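Microbial serine proteinases; subtilisin (Bacillus subtilis, PDB 2GKO) catalyses the hydrolysis of peptide bonds as a cold-adapted serine protease of the subtilase family, here in a calcium-loaded state. Local coordinates at residues I176-P179 and G180-V183; Y217-Q220 and K221-E225; P267-S270 and N271-R275. All blocks are in the same frame, centred on the assembly; numbering follows the deposited sequence.

Interaction 1 (I176-P179 and G180-V183). With NA (sodium ion), chain F.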
ATOM      1  N   ILE A 176     -10.254  -6.278  11.460  1.00 11.28           N
ATOM      2  CA  ILE A 176      -9.976  -5.954  10.077  1.00 11.46           C
ATOM      3  C   ILE A 176     -11.167  -5.279   9.411  1.00 11.80           C
ATOM      4  O   ILE A 176     -12.322  -5.662   9.626  1.00 12.15           O
ATOM      5  CB  ILE A 176      -9.512  -7.226   9.307  1.00 10.79           C
ATOM      6  CG1 ILE A 176      -8.980  -6.851   7.922  1.00 10.69           C
ATOM      7  CG2 ILE A 176     -10.637  -8.229   9.168  1.00 12.00           C
ATOM      8  CD1 ILE A 176      -8.482  -8.032   7.115  1.00 12.03           C
ATOM      9  N   GLY A 177     -10.897  -4.259   8.608  1.00 11.60           N
ATOM     10  CA  GLY A 177     -11.937  -3.523   7.920  1.00 11.66           C
ATOM     11  C   GLY A 177     -11.803  -3.657   6.420  1.00 11.65           C
ATOM     12  O   GLY A 177     -11.032  -4.479   5.921  1.00 10.30           O
ATOM     13  N   TYR A 178     -12.570  -2.826   5.726  1.00 11.85           N
ATOM     14  CA  TYR A 178     -12.751  -2.879   4.288  1.00 12.13           C
ATOM     15  C   TYR A 178     -12.156  -1.626   3.638  1.00 11.46           C
ATOM     16  O   TYR A 178     -12.277  -0.542   4.183  1.00 11.33           O
ATOM     17  CB  TYR A 178     -14.260  -2.977   3.983  1.00 12.13           C
ATOM     18  CG  TYR A 178     -14.856  -4.255   4.485  1.00 13.24           C
ATOM     19  CD1 TYR A 178     -14.839  -5.395   3.703  1.00 13.15           C
ATOM     20  CD2 TYR A 178     -15.423  -4.326   5.768  1.00 15.23           C
ATOM     21  CE1 TYR A 178     -15.378  -6.567   4.163  1.00 13.97           C
ATOM     22  CE2 TYR A 178     -15.952  -5.492   6.241  1.00 15.43           C
ATOM     23  CZ  TYR A 178     -15.926  -6.616   5.442  1.00 16.83           C
ATOM     24  OH  TYR A 178     -16.445  -7.802   5.917  1.00 18.90           O
ATOM     25  N   PRO A 179     -11.583  -1.720   2.439  1.00 11.92           N
ATOM     26  CA  PRO A 179     -11.570  -2.912   1.583  1.00 11.81           C
ATOM     27  C   PRO A 179     -10.561  -4.012   1.895  1.00 11.84           C
ATOM     28  O   PRO A 179     -10.567  -5.007   1.196  1.00 12.50           O
ATOM     29  CB  PRO A 179     -11.272  -2.313   0.198  1.00 11.76           C
ATOM     30  CG  PRO A 179     -10.394  -1.085   0.495  1.00 12.13           C
ATOM     31  CD  PRO A 179     -10.967  -0.546   1.778  1.00 12.72           C
ATOM     32  N   GLY A 180      -9.700  -3.838   2.898  1.00 11.34           N
ATOM     33  CA  GLY A 180      -8.688  -4.822   3.237  1.00 11.69           C
ATOM     34  C   GLY A 180      -9.220  -6.241   3.378  1.00 11.20           C
ATOM     35  O   GLY A 180      -8.592  -7.185   2.884  1.00 11.54           O
ATOM     36  N   ALA A 181     -10.392  -6.378   4.006  1.00 11.31           N
ATOM     37  CA  ALA A 181     -10.956  -7.680   4.325  1.00 11.18           C
ATOM     38  C   ALA A 181     -11.550  -8.382   3.108  1.00 11.91           C
ATOM     39  O   ALA A 181     -11.945  -9.542   3.205  1.00 12.26           O
ATOM     40  CB  ALA A 181     -12.031  -7.528   5.378  1.00 10.97           C
ATOM     41  N   LEU A 182     -11.625  -7.703   1.973  1.00 11.98           N
ATOM     42  CA  LEU A 182     -12.137  -8.315   0.748  1.00 12.33           C
ATOM     43  C   LEU A 182     -11.239  -9.411   0.237  1.00 12.81           C
ATOM     44  O   LEU A 182     -10.020  -9.336   0.340  1.00 12.55           O
ATOM     45  CB  LEU A 182     -12.318  -7.281  -0.344  1.00 11.98           C
ATOM     46  CG  LEU A 182     -13.315  -6.199  -0.030  1.00 11.44           C
ATOM     47  CD1 LEU A 182     -13.332  -5.186  -1.142  1.00 12.04           C
ATOM     48  CD2 LEU A 182     -14.708  -6.805   0.218  1.00 13.28           C
ATOM     49  N   VAL A 183     -11.833 -10.440  -0.342  1.00 13.74           N
ATOM     50  CA  VAL A 183     -11.034 -11.549  -0.814  1.00 14.68           C
ATOM     51  C   VAL A 183     -10.076 -11.141  -1.952  1.00 14.31           C
ATOM     52  O   VAL A 183      -9.014 -11.725  -2.101  1.00 13.73           O
ATOM     53  CB  VAL A 183     -11.926 -12.778  -1.191  1.00 15.83           C
ATOM     54  CG1 VAL A 183     -12.602 -12.572  -2.543  1.00 16.32           C
ATOM     55  CG2 VAL A 183     -11.105 -14.041  -1.167  1.00 16.31           C
TER
HETATM   56 NA    NA F 614      -8.226  -9.146   1.810  1.00 13.19          NA
HETATM   57  O   HOH W   1      -6.125  -9.943   2.564  1.00 10.62           O
HETATM   58  O   HOH W   2      -9.064 -10.785   3.295  1.00 10.51           O
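Tyr-178 and Leu-182 meet across a tight turn, the leucine reaching the ring edge while Ala-181 sits over one face. Followed outward, Leu-182 CB starts beside Pro-179 O. CG lies about equally near, 3.2 Å from Pro-179 O, and from there the chain forks. CD1 runs to the proline ring, 3.8 Å from Pro-179 CB, and CD2 goes to the tyrosine, 3.8 Å from Tyr-178 CD1 and near the ring plane. Leu-182 CG stands beside the backbone N (chi1 -62°), and chi2 (176°) then sends one methyl to the proline and the other to the tyrosine. Thr-149 and Val-152 of helix 146-157 also pack on this leucine. The methyl Ala-181 CB makes a CH-pi contact 4.0 Å from the centroid of the Tyr-178 ring, offset toward the rim. Behind it Ile-176 CD1 packs 3.7 Å from Ala-181 CA. The peptide bond between Tyr-178 and Pro-179 is cis, as at the equivalent Tyr-Pro step of other subtilisins, and a type I beta turn follows from Pro-179 to Leu-182, in the loop between the strands 161-165 and 186-192. Its closing bond, Leu-182 N to Pro-179 O, is fairly straight (158°), although the donor stands well above the carbonyl plane. Ala-181 N meanwhile donates, less straight, to Gly-177 O, tying the turn back to the residue before Tyr-178. Gly-180 O and Leu-182 O both bind sodium, each 2.3 Å from the ion; two waters and Ala-185 O complete the five ligands, consistent with the second, weaker cation site of subtilisins. Glu-144 and Lys-221 touch the tyrosine from neighbouring loops, and the side chain of Pro-179 lies about 8 Å from the bound phenylmethanesulfonic acid.

Interaction 2 (Y217-Q220 and K221-E225). With CA (calcium ion), chain C.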
ATOM      1  N   TYR A 217      -2.913 -20.566   5.441  1.00 18.08           N
ATOM      2  CA  TYR A 217      -2.156 -20.033   4.318  1.00 17.96           C
ATOM      3  C   TYR A 217      -3.002 -19.975   3.041  1.00 17.76           C
ATOM      4  O   TYR A 217      -2.500 -20.184   1.929  1.00 18.15           O
ATOM      5  CB  TYR A 217      -0.863 -20.824   4.109  1.00 18.36           C
ATOM      6  CG  TYR A 217       0.238 -20.531   5.110  1.00 16.88           C
ATOM      7  CD1 TYR A 217       0.502 -21.412   6.163  1.00 18.12           C
ATOM      8  CD2 TYR A 217       1.040 -19.394   5.006  1.00 15.81           C
ATOM      9  CE1 TYR A 217       1.512 -21.177   7.058  1.00 17.32           C
ATOM     10  CE2 TYR A 217       2.054 -19.154   5.906  1.00 15.99           C
ATOM     11  CZ  TYR A 217       2.288 -20.050   6.946  1.00 16.42           C
ATOM     12  OH  TYR A 217       3.314 -19.848   7.858  1.00 16.97           O
ATOM     13  N   VAL A 218      -4.279 -19.677   3.212  1.00 16.81           N
ATOM     14  CA  VAL A 218      -5.211 -19.473   2.115  1.00 17.01           C
ATOM     15  C   VAL A 218      -6.078 -18.278   2.485  1.00 16.87           C
ATOM     16  O   VAL A 218      -6.677 -18.263   3.558  1.00 17.23           O
ATOM     17  CB  VAL A 218      -6.121 -20.709   1.907  1.00 17.40           C
ATOM     18  CG1 VAL A 218      -7.202 -20.427   0.904  1.00 17.84           C
ATOM     19  CG2 VAL A 218      -5.286 -21.923   1.488  1.00 18.41           C
ATOM     20  N   ILE A 219      -6.150 -17.279   1.616  1.00 16.49           N
ATOM     21  CA  ILE A 219      -6.870 -16.048   1.944  1.00 16.14           C
ATOM     22  C   ILE A 219      -8.355 -16.158   1.650  1.00 16.04           C
ATOM     23  O   ILE A 219      -8.766 -16.380   0.511  1.00 17.26           O
ATOM     24  CB  ILE A 219      -6.275 -14.839   1.184  1.00 16.24           C
ATOM     25  CG1 ILE A 219      -4.799 -14.646   1.545  1.00 15.18           C
ATOM     26  CG2 ILE A 219      -7.148 -13.578   1.385  1.00 16.25           C
ATOM     27  CD1 ILE A 219      -4.517 -14.243   2.987  1.00 15.32           C
ATOM     28  N   GLN A 220      -9.147 -15.978   2.709  1.00 15.06           N
ATOM     29  CA  GLN A 220     -10.573 -15.784   2.620  1.00 14.91           C
ATOM     30  C   GLN A 220     -10.892 -14.356   3.023  1.00 14.79           C
ATOM     31  O   GLN A 220     -10.038 -13.660   3.572  1.00 14.50           O
ATOM     32  CB  GLN A 220     -11.312 -16.751   3.570  1.00 15.02           C
ATOM     33  CG  GLN A 220     -11.149 -18.236   3.212  1.00 16.35           C
ATOM     34  CD  GLN A 220      -9.974 -18.933   3.871  1.00 16.89           C
ATOM     35  OE1 GLN A 220      -9.467 -18.506   4.894  1.00 17.76           O
ATOM     36  NE2 GLN A 220      -9.546 -20.052   3.278  1.00 18.54           N
ATOM     37  N   LYS A 221     -12.119 -13.943   2.739  1.00 15.17           N
ATOM     38  CA  LYS A 221     -12.661 -12.693   3.263  1.00 14.97           C
ATOM     39  C   LYS A 221     -12.406 -12.638   4.770  1.00 15.17           C
ATOM     40  O   LYS A 221     -12.709 -13.599   5.498  1.00 16.01           O
ATOM     41  CB  LYS A 221     -14.158 -12.594   2.952  1.00 15.37           C
ATOM     42  CG  LYS A 221     -14.808 -11.272   3.278  1.00 17.06           C
ATOM     43  CD  LYS A 221     -16.255 -11.230   2.831  1.00 18.33           C
ATOM     44  CE  LYS A 221     -16.867  -9.850   3.067  1.00 16.84           C
ATOM     45  NZ  LYS A 221     -18.310  -9.736   2.598  1.00 16.88           N
ATOM     46  N   GLY A 222     -11.830 -11.536   5.238  1.00 13.58           N
ATOM     47  CA  GLY A 222     -11.558 -11.347   6.658  1.00 13.20           C
ATOM     48  C   GLY A 222     -10.157 -11.681   7.145  1.00 12.40           C
ATOM     49  O   GLY A 222      -9.840 -11.508   8.319  1.00 12.30           O
ATOM     50  N   ASP A 223      -9.286 -12.118   6.237  1.00 11.96           N
ATOM     51  CA  ASP A 223      -7.907 -12.460   6.581  1.00 12.16           C
ATOM     52  C   ASP A 223      -6.930 -11.333   6.301  1.00 11.43           C
ATOM     53  O   ASP A 223      -6.977 -10.710   5.235  1.00 12.07           O
ATOM     54  CB  ASP A 223      -7.422 -13.649   5.750  1.00 12.59           C
ATOM     55  CG  ASP A 223      -8.090 -14.931   6.123  1.00 15.37           C
ATOM     56  OD1 ASP A 223      -7.970 -15.893   5.321  1.00 15.59           O
ATOM     57  OD2 ASP A 223      -8.746 -15.058   7.182  1.00 16.35           O
ATOM     58  N   VAL A 224      -6.054 -11.074   7.266  1.00 12.03           N
ATOM     59  CA  VAL A 224      -4.833 -10.313   7.052  1.00 11.55           C
ATOM     60  C   VAL A 224      -3.908 -11.176   6.183  1.00 12.37           C
ATOM     61  O   VAL A 224      -3.876 -12.379   6.333  1.00 12.39           O
ATOM     62  CB  VAL A 224      -4.140  -9.945   8.386  1.00 10.85           C
ATOM     63  CG1 VAL A 224      -2.772  -9.340   8.148  1.00 11.26           C
ATOM     64  CG2 VAL A 224      -5.042  -8.983   9.233  1.00 11.71           C
ATOM     65  N   GLU A 225      -3.164 -10.547   5.278  1.00 12.33           N
ATOM     66  CA  GLU A 225      -2.433 -11.278   4.246  1.00 12.17           C
ATOM     67  C   GLU A 225      -0.934 -11.199   4.468  1.00 12.23           C
ATOM     68  O   GLU A 225      -0.272 -12.216   4.543  1.00 12.65           O
ATOM     69  CB  GLU A 225      -2.828 -10.752   2.866  1.00 12.71           C
ATOM     70  CG  GLU A 225      -2.326 -11.571   1.682  1.00 11.97           C
ATOM     71  CD  GLU A 225      -3.254 -11.517   0.492  1.00 11.74           C
ATOM     72  OE1 GLU A 225      -4.423 -11.141   0.627  1.00 12.53           O
ATOM     73  OE2 GLU A 225      -2.823 -11.878  -0.629  1.00 13.34           O
TER
HETATM   74 CA    CA C 611      -7.379 -18.115   5.732  1.00 15.28          CA
HETATM   75  O   HOH W   2      -9.064 -10.785   3.295  1.00 10.51           O
HETATM   76  O   HOH W   3      -5.345 -17.013   6.425  1.00 14.26           O
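A calcium site is built within one short loop, where Gln-220 and Asp-223 meet at the ion and through two hydrogen bonds. Gln-220 OE1 and Asp-223 OD1 each bind calcium at 2.3 Å, with Val-218 O and a water beside them; Thr-213 and Asp-216, earlier in the chain, complete the site. The amide and carboxylate planes stand nearly perpendicular (84°), and the bend of the glutamine chain at chi2 (91°) turns its oxygen in toward the metal. OD1 carries a second load: Gln-220 N donates to Asp-223 OD1 at 2.9 Å, almost straight (177°) and from above the carboxylate plane. Together with the calcium, this bond probably restrains the carboxylate's rotation, and both would offset some of its negative charge. In return, Asp-223 N donates to Gln-220 O at 3.2 Å and closes a type II beta turn whose third position is Gly-222, where a side chain would jam against the preceding carbonyl. Lys-221, at the second position, extends outward to a salt bridge with Glu-144. Ile-219 lies across Glu-225 at about a right angle, its CG1 3.6 Å from Glu-225 OE1 and its CD1 3.7 Å from Glu-225 CG; the carboxylate itself is held by Arg-275 and Gln-279. Ligation by backbone carbonyls and side-chain oxygens from closely spaced residues of one loop is typical of structural calcium sites in subtilases.

Interaction 3 (P267-S270 and N271-R275)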
ATOM      1  N   PRO A 267       7.080  -8.755 -16.175  1.00 23.65           N
ATOM      2  CA  PRO A 267       5.998  -7.860 -16.643  1.00 23.87           C
ATOM      3  C   PRO A 267       4.772  -8.516 -17.308  1.00 23.86           C
ATOM      4  O   PRO A 267       3.758  -7.820 -17.469  1.00 24.24           O
ATOM      5  CB  PRO A 267       6.707  -6.931 -17.632  1.00 24.08           C
ATOM      6  CG  PRO A 267       7.941  -7.657 -18.040  1.00 24.68           C
ATOM      7  CD  PRO A 267       8.358  -8.468 -16.852  1.00 23.96           C
ATOM      8  N   ALA A 268       4.867  -9.790 -17.692  1.00 23.10           N
ATOM      9  CA  ALA A 268       3.747 -10.513 -18.272  1.00 23.11           C
ATOM     10  C   ALA A 268       2.988 -11.370 -17.249  1.00 22.61           C
ATOM     11  O   ALA A 268       1.946 -11.940 -17.578  1.00 23.32           O
ATOM     12  CB  ALA A 268       4.227 -11.384 -19.413  1.00 23.56           C
ATOM     13  N   ALA A 269       3.510 -11.467 -16.022  1.00 21.63           N
ATOM     14  CA  ALA A 269       2.784 -12.079 -14.900  1.00 20.31           C
ATOM     15  C   ALA A 269       1.426 -11.399 -14.682  1.00 19.20           C
ATOM     16  O   ALA A 269       1.265 -10.233 -15.001  1.00 18.77           O
ATOM     17  CB  ALA A 269       3.624 -12.006 -13.631  1.00 20.18           C
ATOM     18  N   SER A 270       0.454 -12.146 -14.162  1.00 18.00           N
ATOM     19  CA  SER A 270      -0.863 -11.616 -13.824  1.00 17.40           C
ATOM     20  C   SER A 270      -0.826 -11.051 -12.417  1.00 16.55           C
ATOM     21  O   SER A 270       0.117 -11.303 -11.674  1.00 15.77           O
ATOM     22  CB  SER A 270      -1.912 -12.715 -13.830  1.00 17.69           C
ATOM     23  OG  SER A 270      -1.604 -13.674 -12.826  1.00 16.52           O
ATOM     24  N   ASN A 271      -1.859 -10.298 -12.053  1.00 16.09           N
ATOM     25  CA  ASN A 271      -2.040  -9.885 -10.661  1.00 15.57           C
ATOM     26  C   ASN A 271      -2.014 -11.070  -9.699  1.00 15.23           C
ATOM     27  O   ASN A 271      -1.464 -10.988  -8.607  1.00 15.40           O
ATOM     28  CB  ASN A 271      -3.325  -9.063 -10.443  1.00 15.26           C
ATOM     29  CG  ASN A 271      -4.596  -9.713 -11.006  1.00 15.19           C
ATOM     30  OD1 ASN A 271      -4.557 -10.650 -11.829  1.00 15.77           O
ATOM     31  ND2 ASN A 271      -5.748  -9.185 -10.585  1.00 14.59           N
ATOM     32  N   VAL A 272      -2.634 -12.170 -10.106  1.00 15.76           N
ATOM     33  CA  VAL A 272      -2.712 -13.363  -9.258  1.00 15.79           C
ATOM     34  C   VAL A 272      -1.315 -13.955  -9.024  1.00 15.79           C
ATOM     35  O   VAL A 272      -0.978 -14.349  -7.898  1.00 14.57           O
ATOM     36  CB  VAL A 272      -3.724 -14.398  -9.850  1.00 15.76           C
ATOM     37  CG1 VAL A 272      -3.771 -15.652  -9.005  1.00 17.19           C
ATOM     38  CG2 VAL A 272      -5.130 -13.781  -9.996  1.00 17.06           C
ATOM     39  N   ASP A 273      -0.488 -14.001 -10.076  1.00 15.86           N
ATOM     40  CA  ASP A 273       0.904 -14.429  -9.956  1.00 16.68           C
ATOM     41  C   ASP A 273       1.724 -13.587  -8.985  1.00 16.60           C
ATOM     42  O   ASP A 273       2.478 -14.113  -8.181  1.00 16.37           O
ATOM     43  CB  ASP A 273       1.627 -14.357 -11.300  1.00 17.08           C
ATOM     44  CG  ASP A 273       1.068 -15.308 -12.344  1.00 19.42           C
ATOM     45  OD1 ASP A 273       0.513 -16.395 -12.004  1.00 20.76           O
ATOM     46  OD2 ASP A 273       1.157 -15.022 -13.558  1.00 19.73           O
ATOM     47  N   VAL A 274       1.583 -12.266  -9.071  1.00 15.76           N
ATOM     48  CA  VAL A 274       2.367 -11.363  -8.251  1.00 15.39           C
ATOM     49  C   VAL A 274       1.901 -11.452  -6.805  1.00 14.90           C
ATOM     50  O   VAL A 274       2.718 -11.451  -5.902  1.00 15.12           O
ATOM     51  CB  VAL A 274       2.289  -9.906  -8.777  1.00 15.11           C
ATOM     52  CG1 VAL A 274       2.987  -8.933  -7.819  1.00 15.78           C
ATOM     53  CG2 VAL A 274       2.876  -9.835 -10.186  1.00 14.50           C
ATOM     54  N   ARG A 275       0.590 -11.560  -6.622  1.00 15.35           N
ATOM     55  CA  ARG A 275      -0.005 -11.753  -5.306  1.00 15.51           C
ATOM     56  C   ARG A 275       0.524 -13.036  -4.667  1.00 15.67           C
ATOM     57  O   ARG A 275       0.820 -13.068  -3.487  1.00 15.47           O
ATOM     58  CB  ARG A 275      -1.516 -11.820  -5.441  1.00 15.62           C
ATOM     59  CG  ARG A 275      -2.239 -11.916  -4.120  1.00 14.73           C
ATOM     60  CD  ARG A 275      -3.711 -11.944  -4.263  1.00 12.62           C
ATOM     61  NE  ARG A 275      -4.373 -11.813  -2.961  1.00 13.41           N
ATOM     62  CZ  ARG A 275      -5.688 -11.768  -2.792  1.00 12.15           C
ATOM     63  NH1 ARG A 275      -6.520 -11.794  -3.822  1.00 14.90           N
ATOM     64  NH2 ARG A 275      -6.179 -11.604  -1.568  1.00 12.52           N
TER
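The carboxylate of Asp-273 receives Ser-270 N from above its plane, 40° out of it, with Asp-273 OD2 as the acceptor at 3.0 Å. This is one half of a capping box at the start of helix 271-283, with Ser-270 as the N-cap. In the other half, Asp-273 N donates to Ser-270 OG at 3.0 Å along a nearly straight line (166°). The serine hydroxyl reaches that amide because OG sits between the backbone N and the carbonyl carbon (chi1 63°). At the N-cap, an alanine in place of this serine would leave Asp-273 N without its side-chain acceptor and is likely to weaken the first turn of the helix. The second flat group, the amide of Asn-271, bends back with OD1 accepting weakly from Val-272 N, while ND2 is hydrogen-bonded to Val-160 O, just before strand 161-165, and to Tyr-156 O of helix 146-157. Just ahead of the cap, Ala-269 CB touches Asp-273 CB at 3.9 Å and, one residue further along the helix, Val-274 CG2 at 4.1 Å. The first regular helical bond runs from Val-274 N to Ser-270 O, 3.1 Å long.

In the fold
Along the chain the three contacts come in series, neither nested nor crossing. Interaction 1 closes a turn in the loop between strands 161-165 and 186-192. Interaction 2 closes another in the loop between strands 199-202 and 226-229, and interaction 3 starts helix 271-283. The first two abut: Ala-181 O probably accepts from Gly-222 N, and one sodium-bound water is also hydrogen-bonded to Gln-220 O and Asp-223 O of interaction 2, so the two loops share a water. Arg-275, at the end of 271-275, reaches both: its NH2 probably bonds to Val-183 O and its NE forms a salt bridge with Glu-225 OE2. Through this arginine the helix is tied to both metal-binding loops.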